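Local atomic coordinates of hypothetical protein PA3499 (PDB entry 2IG8), a protein that is of unknown function but belongs to the YjgF-like family and assembles as a trimer. Residues 53-65 with 90-102. Residues are numbered along the deposited sequence; the frame is centred on the assembly and turned at random.
Sequences AHAQALVVLGKVK and DKDAIGRARQEFF
The imidazole of His54 reaches across to the helix 91-101 and settles as a knob among Ala93, Arg96, Ala97 and Glu100. Its CG stands anti to the backbone N (chi1 -180°), which carries the ring over to the neighbouring helix. There NE2 gives a hydrogen bond to OE1 of Glu100, 2.8 Å long and somewhat bent, with an N-H...O angle of 146°. The oxygen lies close to the imidazole plane, yet the donor meets it from well above the plane of the carboxylate, and the two planes are turned about half-way to perpendicular. Arg96 covers one face of the ring through CB, a CH-pi contact 4.0 Å from the centroid, while its extended chain leads the guanidinium away.

Small residues let the helices approach to 7.9 Å between axes, crossing at -44°. Ala97 is the reciprocal knob, seated among His54, Ala57, Leu58 and Leu61, with its CB 3.6 Å from CB of Ala57. Ile94 turns its CD1 back to the methyls of Ala53 and Ala57. Farther along, Phe101 lays one ring face on Leu61; the CB of Leu61 stands over the centre, 3.6 Å from the centroid, and CB of Lys65 comes to the ring edge. At the start of both segments a water accepts from the backbone N of Ala53 and donates a weak hydrogen bond to OD1 of Asp90, whose OD2 forms a salt bridge with Arg87.

The two helices lie side by side against the mixed sheet of this YjgF-like fold: Leu61 touches Ile128 on strand 126-133, Ile94 touches Val83 on strand 78-85, and Arg98 packs on Trp20 of the second subunit.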
loop_
_atom_site.group_PDB
_atom_site.type_symbol
_atom_site.label_atom_id
_atom_site.label_comp_id
_atom_site.label_asym_id
_atom_site.label_seq_id
_atom_site.Cartn_x
_atom_site.Cartn_y
_atom_site.Cartn_z
ATOM N N ALA B 53 10.707 9.277 17.293
ATOM C CA ALA B 53 10.065 9.053 15.987
ATOM C C ALA B 53 10.716 9.866 14.870
ATOM O O ALA B 53 10.883 9.372 13.761
ATOM C CB ALA B 53 8.565 9.375 16.057
ATOM N N HIS B 54 11.067 11.121 15.172
ATOM C CA HIS B 54 11.737 11.989 14.233
ATOM C C HIS B 54 13.098 11.388 13.829
ATOM O O HIS B 54 13.393 11.299 12.646
ATOM C CB HIS B 54 11.919 13.346 14.879
ATOM C CG HIS B 54 12.601 14.367 14.031
ATOM N ND1 HIS B 54 12.801 15.652 14.470
ATOM C CD2 HIS B 54 13.044 14.344 12.753
ATOM C CE1 HIS B 54 13.404 16.353 13.520
ATOM N NE2 HIS B 54 13.594 15.569 12.484
ATOM N N ALA B 55 13.904 10.994 14.815
ATOM C CA ALA B 55 15.199 10.380 14.532
ATOM C C ALA B 55 15.045 9.063 13.720
ATOM O O ALA B 55 15.791 8.832 12.729
ATOM C CB ALA B 55 16.036 10.172 15.831
ATOM N N GLN B 56 14.087 8.225 14.111
ATOM C CA GLN B 56 13.844 6.992 13.398
ATOM C C GLN B 56 13.422 7.278 11.950
ATOM O O GLN B 56 13.896 6.615 11.031
ATOM C CB GLN B 56 12.814 6.111 14.093
ATOM C CG GLN B 56 13.292 5.483 15.429
ATOM C CD GLN B 56 12.445 4.341 15.921
ATOM O OE1 GLN B 56 11.841 3.615 15.132
ATOM N NE2 GLN B 56 12.436 4.133 17.265
ATOM N N ALA B 57 12.525 8.237 11.755
ATOM C CA ALA B 57 12.034 8.513 10.396
ATOM C C ALA B 57 13.189 8.977 9.501
ATOM O O ALA B 57 13.287 8.572 8.357
ATOM C CB ALA B 57 10.900 9.523 10.414
ATOM N N LEU B 58 14.098 9.757 10.051
ATOM C CA LEU B 58 15.284 10.182 9.298
ATOM C C LEU B 58 16.237 9.036 8.932
ATOM O O LEU B 58 16.816 9.026 7.835
ATOM C CB LEU B 58 16.042 11.271 10.048
ATOM C CG LEU B 58 15.464 12.696 10.079
ATOM C CD1 LEU B 58 16.290 13.589 10.995
ATOM C CD2 LEU B 58 15.351 13.270 8.680
ATOM N N VAL B 59 16.465 8.106 9.861
ATOM C CA VAL B 59 17.236 6.912 9.557
ATOM C C VAL B 59 16.571 6.120 8.436
ATOM O O VAL B 59 17.255 5.684 7.507
ATOM C CB VAL B 59 17.446 6.006 10.810
ATOM C CG1 VAL B 59 17.965 4.605 10.412
ATOM C CG2 VAL B 59 18.367 6.719 11.838
ATOM N N VAL B 60 15.247 5.958 8.519
ATOM C CA VAL B 60 14.473 5.245 7.513
ATOM C C VAL B 60 14.607 5.918 6.156
ATOM O O VAL B 60 14.949 5.252 5.180
ATOM C CB VAL B 60 12.967 5.122 7.902
ATOM C CG1 VAL B 60 12.102 4.635 6.698
ATOM C CG2 VAL B 60 12.815 4.144 9.073
ATOM N N LEU B 61 14.372 7.238 6.102
ATOM C CA LEU B 61 14.532 7.982 4.853
ATOM C C LEU B 61 15.975 7.903 4.301
ATOM O O LEU B 61 16.161 7.764 3.101
ATOM C CB LEU B 61 14.035 9.446 5.001
ATOM C CG LEU B 61 12.515 9.593 5.238
ATOM C CD1 LEU B 61 12.141 11.020 5.714
ATOM C CD2 LEU B 61 11.705 9.177 3.962
ATOM N N GLY B 62 16.989 7.924 5.177
ATOM C CA GLY B 62 18.386 7.649 4.766
ATOM C C GLY B 62 18.585 6.289 4.116
ATOM O O GLY B 62 19.361 6.157 3.167
ATOM N N LYS B 63 17.899 5.265 4.621
ATOM C CA LYS B 63 17.947 3.941 4.001
ATOM C C LYS B 63 17.329 3.947 2.585
ATOM O O LYS B 63 17.928 3.441 1.635
ATOM C CB LYS B 63 17.280 2.897 4.892
ATOM C CG LYS B 63 18.103 2.611 6.146
ATOM C CD LYS B 63 17.547 1.448 6.967
ATOM C CE LYS B 63 18.431 1.226 8.192
ATOM N NZ LYS B 63 17.923 0.162 8.988
ATOM N N VAL B 64 16.150 4.551 2.471
ATOM C CA VAL B 64 15.517 4.749 1.164
ATOM C C VAL B 64 16.482 5.442 0.193
ATOM O O VAL B 64 16.651 5.004 -0.944
ATOM C CB VAL B 64 14.204 5.536 1.309
ATOM C CG1 VAL B 64 13.640 5.920 -0.080
ATOM C CG2 VAL B 64 13.197 4.701 2.135
ATOM N N LYS B 65 17.137 6.505 0.647
ATOM C CA LYS B 65 18.119 7.201 -0.182
ATOM C C LYS B 65 19.302 6.331 -0.605
ATOM O O LYS B 65 19.791 6.449 -1.738
ATOM C CB LYS B 65 18.599 8.437 0.555
ATOM C CG LYS B 65 19.691 9.193 -0.148
ATOM C CD LYS B 65 19.768 10.584 0.424
ATOM C CE LYS B 65 21.162 11.049 0.643
ATOM N NZ LYS B 65 21.908 11.231 -0.584
ATOM N N ASP B 90 2.820 10.560 16.865
ATOM C CA ASP B 90 4.131 10.816 16.244
ATOM C C ASP B 90 4.033 11.360 14.814
ATOM O O ASP B 90 5.051 11.583 14.157
ATOM C CB ASP B 90 4.979 9.521 16.248
ATOM C CG ASP B 90 5.452 9.124 17.650
ATOM O OD1 ASP B 90 5.474 9.992 18.540
ATOM O OD2 ASP B 90 5.785 7.938 17.882
ATOM N N LYS B 91 2.815 11.558 14.310
ATOM C CA LYS B 91 2.634 12.007 12.920
ATOM C C LYS B 91 3.388 13.290 12.633
ATOM O O LYS B 91 3.972 13.427 11.565
ATOM C CB LYS B 91 1.144 12.165 12.565
ATOM C CG LYS B 91 0.410 13.236 13.340
ATOM C CD LYS B 91 -1.067 13.364 12.918
ATOM C CE LYS B 91 -1.683 14.624 13.513
ATOM N NZ LYS B 91 -1.125 15.844 12.875
ATOM N N ASP B 92 3.412 14.216 13.587
ATOM C CA ASP B 92 4.083 15.485 13.325
ATOM C C ASP B 92 5.616 15.354 13.327
ATOM O O ASP B 92 6.304 16.196 12.768
ATOM C CB ASP B 92 3.660 16.540 14.310
ATOM C CG ASP B 92 2.225 17.009 14.085
ATOM O OD1 ASP B 92 1.671 16.717 12.973
ATOM O OD2 ASP B 92 1.691 17.683 14.998
ATOM N N ALA B 93 6.118 14.340 14.019
ATOM C CA ALA B 93 7.544 14.037 14.069
ATOM C C ALA B 93 7.974 13.505 12.706
ATOM O O ALA B 93 9.064 13.822 12.243
ATOM C CB ALA B 93 7.837 13.054 15.143
ATOM N N ILE B 94 7.147 12.658 12.089
ATOM C CA ILE B 94 7.391 12.218 10.724
ATOM C C ILE B 94 7.361 13.445 9.775
ATOM O O ILE B 94 8.231 13.593 8.891
ATOM C CB ILE B 94 6.385 11.090 10.302
ATOM C CG1 ILE B 94 6.793 9.694 10.804
ATOM C CG2 ILE B 94 6.366 10.962 8.816
ATOM C CD1 ILE B 94 7.287 9.472 12.163
ATOM N N GLY B 95 6.399 14.340 9.965
ATOM C CA GLY B 95 6.380 15.611 9.209
ATOM C C GLY B 95 7.694 16.398 9.279
ATOM O O GLY B 95 8.249 16.815 8.251
ATOM N N ARG B 96 8.242 16.528 10.478
ATOM C CA ARG B 96 9.486 17.241 10.683
ATOM C C ARG B 96 10.628 16.575 9.945
ATOM O O ARG B 96 11.385 17.254 9.298
ATOM C CB ARG B 96 9.852 17.266 12.152
ATOM C CG ARG B 96 9.300 18.414 12.898
ATOM C CD ARG B 96 9.848 18.420 14.316
ATOM N NE ARG B 96 9.295 19.527 15.112
ATOM C CZ ARG B 96 8.048 19.583 15.579
ATOM N NH1 ARG B 96 7.138 18.610 15.323
ATOM N NH2 ARG B 96 7.715 20.635 16.303
ATOM N N ALA B 97 10.694 15.243 10.026
ATOM C CA ALA B 97 11.692 14.444 9.306
ATOM C C ALA B 97 11.628 14.695 7.790
ATOM O O ALA B 97 12.643 14.946 7.136
ATOM C CB ALA B 97 11.521 12.971 9.600
ATOM N N ARG B 98 10.409 14.672 7.249
ATOM C CA ARG B 98 10.210 14.951 5.852
ATOM C C ARG B 98 10.628 16.367 5.458
ATOM O O ARG B 98 11.271 16.554 4.401
ATOM C CB ARG B 98 8.770 14.677 5.455
ATOM C CG ARG B 98 8.490 13.197 5.345
ATOM C CD ARG B 98 7.163 12.934 4.668
ATOM N NE ARG B 98 6.035 13.287 5.517
ATOM C CZ ARG B 98 4.835 12.709 5.468
ATOM N NH1 ARG B 98 3.892 13.104 6.311
ATOM N NH2 ARG B 98 4.563 11.754 4.592
ATOM N N GLN B 99 10.305 17.357 6.275
ATOM C CA GLN B 99 10.708 18.733 5.946
ATOM C C GLN B 99 12.231 18.807 5.841
ATOM O O GLN B 99 12.775 19.457 4.949
ATOM C CB GLN B 99 10.202 19.735 6.977
ATOM C CG GLN B 99 8.675 19.924 6.913
ATOM C CD GLN B 99 8.200 20.770 5.748
ATOM O OE1 GLN B 99 8.982 21.388 5.034
ATOM N NE2 GLN B 99 6.890 20.788 5.546
ATOM N N GLU B 100 12.932 18.114 6.734
ATOM C CA GLU B 100 14.389 18.168 6.720
ATOM C C GLU B 100 14.987 17.380 5.567
ATOM O O GLU B 100 15.876 17.867 4.883
ATOM C CB GLU B 100 14.950 17.725 8.085
ATOM C CG GLU B 100 14.548 18.683 9.167
ATOM C CD GLU B 100 14.880 18.221 10.597
ATOM O OE1 GLU B 100 15.281 17.048 10.801
ATOM O OE2 GLU B 100 14.686 19.061 11.505
ATOM N N PHE B 101 14.471 16.175 5.329
ATOM C CA PHE B 101 14.951 15.285 4.272
ATOM C C PHE B 101 14.727 15.879 2.887
ATOM O O PHE B 101 15.574 15.755 2.000
ATOM C CB PHE B 101 14.237 13.940 4.393
ATOM C CG PHE B 101 14.740 12.867 3.446
ATOM C CD1 PHE B 101 15.959 12.256 3.654
ATOM C CD2 PHE B 101 13.972 12.447 2.396
ATOM C CE1 PHE B 101 16.408 11.259 2.797
ATOM C CE2 PHE B 101 14.399 11.421 1.545
ATOM C CZ PHE B 101 15.632 10.837 1.763
ATOM N N PHE B 102 13.589 16.538 2.717
ATOM C CA PHE B 102 13.258 17.194 1.474
ATOM C C PHE B 102 13.545 18.700 1.509
ATOM O O PHE B 102 12.877 19.475 0.819
ATOM C CB PHE B 102 11.777 16.931 1.158
ATOM C CG PHE B 102 11.472 15.489 0.842
ATOM C CD1 PHE B 102 11.930 14.928 -0.336
ATOM C CD2 PHE B 102 10.724 14.703 1.710
ATOM C CE1 PHE B 102 11.663 13.595 -0.664
ATOM C CE2 PHE B 102 10.453 13.326 1.396
ATOM C CZ PHE B 102 10.922 12.799 0.212
HETATM O O HOH W 1 8.796 10.533 19.111
#